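Local coordinates for DNA processing protein DprA (Streptococcus pneumoniae, PDB 3UQZ) that helps load the RecA recombinase onto ssDNA during natural transformation, binding single-stranded DNA cooperatively and protecting it from nucleases, at residues Val93-Leu104 against Gly185-Gly195. Sequence-based numbering, arbitrary orientation.
Sequences VLLFYKGNLDLL and GNDHLVLSEYG
An antiparallel strand pair toward one end of the extended Rossmann sheet, inside edge strand 73-75, brings F96, K98 and N100 of strand 94-99 and its exit against S192, V190 and H188 of the strand 189-192 region. F96 and S192 form one hydrogen-bonded pair, K98 and V190 the next, each closed by two backbone bonds; N100 N adds a fifth at 2.9 Å to H188 O, just past helix 178-187. The non-hydrogen-bonded pair Y97-L191 sets Y97 CB 3.7 Å from L191 CD2. Next to it, L189 carries most of the apolar contact. Its CG lies opposite its own backbone N (chi1 179°), and its two methyls part: CD1 reaches Y97 CB at 3.9 Å and L101 CD2 at 4.1 Å, whereas CD2 meets L104 CG at 3.8 Å, the two leucines crossing at about a right angle. L101 CD2 also sits over the centre of one face of the Y97 ring, 3.7 Å above its plane; with L104 on L189 and L191, the 3-10 turn that begins at L101 covers this face of the strand pair. On the face opposite Y97 and L191, K98 CG passes G185 CA at 3.9 Å, and a water accepts a weak bond from K98 NZ while donating to G185 O. E193, its CG against L95 CD2, sends its carboxylate to R210 in a salt bridge. Strand 189-192 thus pairs antiparallel with 94-99 along one edge and parallel with 161-164 along the other, the junction where an antiparallel extension joins the parallel Rossmann core of DprA.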
ATOM      1  N   VAL A  93      -7.616  28.760 -19.726  1.00 36.22           N
ATOM      2  CA  VAL A  93      -7.234  29.980 -20.424  1.00 34.67           C
ATOM      3  C   VAL A  93      -7.610  31.263 -19.641  1.00 36.95           C
ATOM      4  O   VAL A  93      -6.880  32.254 -19.695  1.00 36.76           O
ATOM      5  CB  VAL A  93      -7.736  29.900 -21.880  1.00 37.16           C
ATOM      6  CG1 VAL A  93      -8.990  30.728 -22.136  1.00 36.52           C
ATOM      7  CG2 VAL A  93      -6.628  30.196 -22.859  1.00 37.02           C
ATOM      8  N   LEU A  94      -8.709  31.207 -18.865  1.00 31.22           N
ATOM      9  CA  LEU A  94      -9.210  32.309 -18.047  1.00 30.05           C
ATOM     10  C   LEU A  94      -9.841  31.739 -16.767  1.00 33.46           C
ATOM     11  O   LEU A  94     -10.604  30.778 -16.841  1.00 32.88           O
ATOM     12  CB  LEU A  94     -10.241  33.145 -18.854  1.00 29.21           C
ATOM     13  CG  LEU A  94     -10.947  34.327 -18.157  1.00 32.11           C
ATOM     14  CD1 LEU A  94     -10.070  35.553 -18.110  1.00 31.36           C
ATOM     15  CD2 LEU A  94     -12.248  34.663 -18.850  1.00 31.99           C
ATOM     16  N   LEU A  95      -9.503  32.328 -15.606  1.00 29.57           N
ATOM     17  CA  LEU A  95     -10.024  31.935 -14.290  1.00 29.08           C
ATOM     18  C   LEU A  95     -10.557  33.128 -13.521  1.00 33.75           C
ATOM     19  O   LEU A  95      -9.848  34.120 -13.342  1.00 32.86           O
ATOM     20  CB  LEU A  95      -8.965  31.207 -13.410  1.00 28.32           C
ATOM     21  CG  LEU A  95      -8.578  29.768 -13.784  1.00 31.85           C
ATOM     22  CD1 LEU A  95      -7.288  29.361 -13.111  1.00 31.39           C
ATOM     23  CD2 LEU A  95      -9.678  28.789 -13.440  1.00 33.51           C
ATOM     24  N   PHE A  96     -11.805  33.017 -13.049  1.00 31.67           N
ATOM     25  CA  PHE A  96     -12.454  34.007 -12.202  1.00 32.13           C
ATOM     26  C   PHE A  96     -12.160  33.601 -10.776  1.00 35.77           C
ATOM     27  O   PHE A  96     -12.038  32.406 -10.500  1.00 36.52           O
ATOM     28  CB  PHE A  96     -13.961  34.037 -12.430  1.00 34.26           C
ATOM     29  CG  PHE A  96     -14.349  34.522 -13.796  1.00 36.36           C
ATOM     30  CD1 PHE A  96     -14.458  35.882 -14.063  1.00 39.56           C
ATOM     31  CD2 PHE A  96     -14.618  33.621 -14.818  1.00 38.24           C
ATOM     32  CE1 PHE A  96     -14.835  36.330 -15.333  1.00 40.20           C
ATOM     33  CE2 PHE A  96     -14.985  34.070 -16.086  1.00 40.75           C
ATOM     34  CZ  PHE A  96     -15.103  35.420 -16.331  1.00 38.69           C
ATOM     35  N   TYR A  97     -12.014  34.580  -9.876  1.00 31.22           N
ATOM     36  CA  TYR A  97     -11.677  34.307  -8.489  1.00 29.91           C
ATOM     37  C   TYR A  97     -12.407  35.194  -7.497  1.00 34.02           C
ATOM     38  O   TYR A  97     -12.936  36.251  -7.841  1.00 34.00           O
ATOM     39  CB  TYR A  97     -10.153  34.357  -8.274  1.00 30.15           C
ATOM     40  CG  TYR A  97      -9.560  35.746  -8.305  1.00 31.80           C
ATOM     41  CD1 TYR A  97      -9.395  36.484  -7.136  1.00 33.06           C
ATOM     42  CD2 TYR A  97      -9.128  36.312  -9.503  1.00 33.30           C
ATOM     43  CE1 TYR A  97      -8.852  37.763  -7.159  1.00 33.25           C
ATOM     44  CE2 TYR A  97      -8.581  37.594  -9.540  1.00 34.67           C
ATOM     45  CZ  TYR A  97      -8.444  38.315  -8.365  1.00 44.04           C
ATOM     46  OH  TYR A  97      -7.879  39.566  -8.396  1.00 49.49           O
ATOM     47  N   LYS A  98     -12.394  34.737  -6.254  1.00 30.36           N
ATOM     48  CA  LYS A  98     -12.961  35.371  -5.086  1.00 29.63           C
ATOM     49  C   LYS A  98     -11.963  35.094  -3.961  1.00 32.82           C
ATOM     50  O   LYS A  98     -11.776  33.949  -3.573  1.00 32.87           O
ATOM     51  CB  LYS A  98     -14.343  34.762  -4.791  1.00 31.82           C
ATOM     52  CG  LYS A  98     -15.096  35.442  -3.672  1.00 43.23           C
ATOM     53  CD  LYS A  98     -16.204  36.354  -4.168  1.00 48.34           C
ATOM     54  CE  LYS A  98     -16.987  36.945  -3.011  1.00 61.01           C
ATOM     55  NZ  LYS A  98     -16.138  37.767  -2.093  1.00 66.93           N
ATOM     56  N   GLY A  99     -11.273  36.130  -3.522  1.00 29.52           N
ATOM     57  CA  GLY A  99     -10.302  36.022  -2.450  1.00 29.53           C
ATOM     58  C   GLY A  99      -8.921  36.568  -2.756  1.00 35.51           C
ATOM     59  O   GLY A  99      -8.749  37.459  -3.595  1.00 34.31           O
ATOM     60  N   ASN A 100      -7.928  36.018  -2.044  1.00 33.85           N
ATOM     61  CA  ASN A 100      -6.536  36.423  -2.088  1.00 33.67           C
ATOM     62  C   ASN A 100      -5.708  35.596  -3.061  1.00 38.01           C
ATOM     63  O   ASN A 100      -5.464  34.407  -2.818  1.00 37.31           O
ATOM     64  CB  ASN A 100      -5.949  36.382  -0.664  1.00 32.33           C
ATOM     65  CG  ASN A 100      -4.563  36.946  -0.502  1.00 52.42           C
ATOM     66  OD1 ASN A 100      -4.047  37.717  -1.333  1.00 49.55           O
ATOM     67  ND2 ASN A 100      -3.952  36.594   0.613  1.00 42.51           N
ATOM     68  N   LEU A 101      -5.219  36.255  -4.139  1.00 34.28           N
ATOM     69  CA  LEU A 101      -4.373  35.634  -5.158  1.00 33.31           C
ATOM     70  C   LEU A 101      -2.987  35.274  -4.639  1.00 37.71           C
ATOM     71  O   LEU A 101      -2.280  34.538  -5.324  1.00 38.06           O
ATOM     72  CB  LEU A 101      -4.232  36.533  -6.397  1.00 32.98           C
ATOM     73  CG  LEU A 101      -5.369  36.570  -7.412  1.00 36.82           C
ATOM     74  CD1 LEU A 101      -4.949  37.347  -8.650  1.00 36.20           C
ATOM     75  CD2 LEU A 101      -5.806  35.177  -7.828  1.00 37.93           C
ATOM     76  N   ASP A 102      -2.582  35.793  -3.460  1.00 34.58           N
ATOM     77  CA  ASP A 102      -1.260  35.517  -2.887  1.00 35.62           C
ATOM     78  C   ASP A 102      -1.047  34.040  -2.560  1.00 38.60           C
ATOM     79  O   ASP A 102       0.090  33.565  -2.592  1.00 38.34           O
ATOM     80  CB  ASP A 102      -0.980  36.400  -1.663  1.00 38.49           C
ATOM     81  CG  ASP A 102      -0.740  37.867  -1.989  1.00 53.47           C
ATOM     82  OD1 ASP A 102      -0.272  38.162  -3.122  1.00 51.74           O
ATOM     83  OD2 ASP A 102      -0.993  38.720  -1.104  1.00 63.54           O
ATOM     84  N   LEU A 103      -2.148  33.308  -2.308  1.00 33.28           N
ATOM     85  CA  LEU A 103      -2.142  31.880  -2.014  1.00 31.95           C
ATOM     86  C   LEU A 103      -1.563  31.062  -3.170  1.00 35.03           C
ATOM     87  O   LEU A 103      -1.025  29.979  -2.930  1.00 34.43           O
ATOM     88  CB  LEU A 103      -3.553  31.399  -1.650  1.00 31.62           C
ATOM     89  CG  LEU A 103      -3.963  31.531  -0.167  1.00 35.13           C
ATOM     90  CD1 LEU A 103      -4.360  32.933   0.172  1.00 35.21           C
ATOM     91  CD2 LEU A 103      -5.161  30.688   0.124  1.00 36.83           C
ATOM     92  N   LEU A 104      -1.597  31.612  -4.407  1.00 31.15           N
ATOM     93  CA  LEU A 104      -1.034  30.961  -5.597  1.00 30.61           C
ATOM     94  C   LEU A 104       0.497  31.017  -5.597  1.00 36.45           C
ATOM     95  O   LEU A 104       1.122  30.354  -6.420  1.00 35.98           O
ATOM     96  CB  LEU A 104      -1.572  31.600  -6.893  1.00 30.29           C
ATOM     97  CG  LEU A 104      -3.067  31.522  -7.203  1.00 34.36           C
ATOM     98  CD1 LEU A 104      -3.388  32.338  -8.471  1.00 33.76           C
ATOM     99  CD2 LEU A 104      -3.534  30.067  -7.384  1.00 36.91           C
ATOM    100  N   GLY A 185     -13.994  32.189   0.297  1.00 30.55           N
ATOM    101  CA  GLY A 185     -13.985  33.359  -0.576  1.00 30.81           C
ATOM    102  C   GLY A 185     -13.588  34.637   0.131  1.00 36.51           C
ATOM    103  O   GLY A 185     -13.014  35.526  -0.490  1.00 37.15           O
ATOM    104  N   ASN A 186     -13.869  34.731   1.441  1.00 34.53           N
ATOM    105  CA  ASN A 186     -13.526  35.888   2.274  1.00 34.83           C
ATOM    106  C   ASN A 186     -12.039  35.921   2.654  1.00 40.16           C
ATOM    107  O   ASN A 186     -11.326  36.855   2.278  1.00 40.96           O
ATOM    108  CB  ASN A 186     -14.354  35.892   3.564  1.00 31.45           C
ATOM    109  CG  ASN A 186     -15.817  36.141   3.393  1.00 54.66           C
ATOM    110  OD1 ASN A 186     -16.238  37.032   2.643  1.00 56.06           O
ATOM    111  ND2 ASN A 186     -16.625  35.402   4.159  1.00 42.38           N
ATOM    112  N   ASP A 187     -11.599  34.930   3.439  1.00 35.83           N
ATOM    113  CA  ASP A 187     -10.253  34.858   3.989  1.00 36.30           C
ATOM    114  C   ASP A 187      -9.190  34.140   3.175  1.00 39.10           C
ATOM    115  O   ASP A 187      -8.005  34.388   3.410  1.00 39.07           O
ATOM    116  CB  ASP A 187     -10.311  34.266   5.409  1.00 39.22           C
ATOM    117  CG  ASP A 187     -10.982  35.140   6.456  1.00 52.10           C
ATOM    118  OD1 ASP A 187     -11.711  36.079   6.069  1.00 52.88           O
ATOM    119  OD2 ASP A 187     -10.794  34.868   7.662  1.00 59.84           O
ATOM    120  N   HIS A 188      -9.598  33.243   2.244  1.00 34.43           N
ATOM    121  CA  HIS A 188      -8.713  32.403   1.425  1.00 32.59           C
ATOM    122  C   HIS A 188      -8.891  32.704  -0.073  1.00 33.64           C
ATOM    123  O   HIS A 188      -8.974  33.874  -0.424  1.00 34.26           O
ATOM    124  CB  HIS A 188      -8.970  30.923   1.781  1.00 33.50           C
ATOM    125  CG  HIS A 188      -8.748  30.633   3.230  1.00 36.79           C
ATOM    126  ND1 HIS A 188      -7.540  30.151   3.684  1.00 38.70           N
ATOM    127  CD2 HIS A 188      -9.555  30.869   4.292  1.00 38.47           C
ATOM    128  CE1 HIS A 188      -7.650  30.089   5.002  1.00 38.27           C
ATOM    129  NE2 HIS A 188      -8.842  30.520   5.416  1.00 38.41           N
ATOM    130  N   LEU A 189      -8.962  31.676  -0.953  1.00 27.04           N
ATOM    131  CA  LEU A 189      -9.127  31.838  -2.401  1.00 24.55           C
ATOM    132  C   LEU A 189     -10.044  30.764  -3.029  1.00 28.70           C
ATOM    133  O   LEU A 189      -9.858  29.567  -2.792  1.00 28.44           O
ATOM    134  CB  LEU A 189      -7.746  31.827  -3.073  1.00 23.36           C
ATOM    135  CG  LEU A 189      -7.664  31.969  -4.601  1.00 25.77           C
ATOM    136  CD1 LEU A 189      -8.173  33.337  -5.088  1.00 23.83           C
ATOM    137  CD2 LEU A 189      -6.242  31.729  -5.077  1.00 26.36           C
ATOM    138  N   VAL A 190     -11.028  31.205  -3.831  1.00 24.67           N
ATOM    139  CA  VAL A 190     -11.944  30.330  -4.570  1.00 24.40           C
ATOM    140  C   VAL A 190     -11.698  30.618  -6.043  1.00 29.07           C
ATOM    141  O   VAL A 190     -11.731  31.784  -6.448  1.00 28.22           O
ATOM    142  CB  VAL A 190     -13.455  30.515  -4.220  1.00 27.62           C
ATOM    143  CG1 VAL A 190     -14.307  29.448  -4.898  1.00 27.02           C
ATOM    144  CG2 VAL A 190     -13.704  30.507  -2.721  1.00 26.94           C
ATOM    145  N   LEU A 191     -11.433  29.573  -6.832  1.00 26.19           N
ATOM    146  CA  LEU A 191     -11.203  29.699  -8.273  1.00 25.79           C
ATOM    147  C   LEU A 191     -12.328  29.018  -9.067  1.00 31.27           C
ATOM    148  O   LEU A 191     -12.904  28.012  -8.615  1.00 31.05           O
ATOM    149  CB  LEU A 191      -9.849  29.100  -8.680  1.00 25.29           C
ATOM    150  CG  LEU A 191      -8.582  29.752  -8.124  1.00 29.52           C
ATOM    151  CD1 LEU A 191      -7.374  28.831  -8.320  1.00 28.93           C
ATOM    152  CD2 LEU A 191      -8.321  31.140  -8.755  1.00 30.37           C
ATOM    153  N   SER A 192     -12.626  29.562 -10.264  1.00 27.62           N
ATOM    154  CA  SER A 192     -13.654  29.027 -11.171  1.00 27.35           C
ATOM    155  C   SER A 192     -13.412  29.431 -12.625  1.00 31.68           C
ATOM    156  O   SER A 192     -12.957  30.540 -12.892  1.00 32.64           O
ATOM    157  CB  SER A 192     -15.052  29.473 -10.742  1.00 30.03           C
ATOM    158  OG  SER A 192     -16.053  28.797 -11.484  1.00 34.45           O
ATOM    159  N   GLU A 193     -13.736  28.539 -13.559  1.00 27.45           N
ATOM    160  CA  GLU A 193     -13.633  28.793 -15.000  1.00 26.54           C
ATOM    161  C   GLU A 193     -14.987  29.302 -15.501  1.00 33.14           C
ATOM    162  O   GLU A 193     -15.073  29.795 -16.615  1.00 34.56           O
ATOM    163  CB  GLU A 193     -13.316  27.480 -15.731  1.00 26.88           C
ATOM    164  CG  GLU A 193     -11.899  27.378 -16.256  1.00 34.51           C
ATOM    165  CD  GLU A 193     -11.634  26.134 -17.077  1.00 53.84           C
ATOM    166  OE1 GLU A 193     -10.801  26.208 -18.005  1.00 43.91           O
ATOM    167  OE2 GLU A 193     -12.297  25.100 -16.835  1.00 49.16           O
ATOM    168  N   TYR A 194     -16.039  29.148 -14.677  1.00 29.68           N
ATOM    169  CA  TYR A 194     -17.426  29.466 -14.973  1.00 30.20           C
ATOM    170  C   TYR A 194     -17.860  30.851 -14.528  1.00 36.75           C
ATOM    171  O   TYR A 194     -17.506  31.315 -13.450  1.00 35.98           O
ATOM    172  CB  TYR A 194     -18.342  28.356 -14.427  1.00 31.08           C
ATOM    173  CG  TYR A 194     -17.797  26.986 -14.772  1.00 32.21           C
ATOM    174  CD1 TYR A 194     -17.836  26.509 -16.082  1.00 33.19           C
ATOM    175  CD2 TYR A 194     -17.125  26.223 -13.823  1.00 33.17           C
ATOM    176  CE1 TYR A 194     -17.238  25.299 -16.430  1.00 32.52           C
ATOM    177  CE2 TYR A 194     -16.534  25.006 -14.159  1.00 34.00           C
ATOM    178  CZ  TYR A 194     -16.606  24.543 -15.461  1.00 40.10           C
ATOM    179  OH  TYR A 194     -16.009  23.359 -15.812  1.00 44.47           O
ATOM    180  N   GLY A 195     -18.609  31.510 -15.397  1.00 35.36           N
ATOM    181  CA  GLY A 195     -19.098  32.862 -15.179  1.00 35.34           C
ATOM    182  C   GLY A 195     -20.302  32.936 -14.265  1.00 39.47           C
ATOM    183  O   GLY A 195     -20.805  31.899 -13.826  1.00 39.62           O
TER
HETATM  184  O   HOH W   1     -13.024  38.453  -1.138  1.00 45.55           O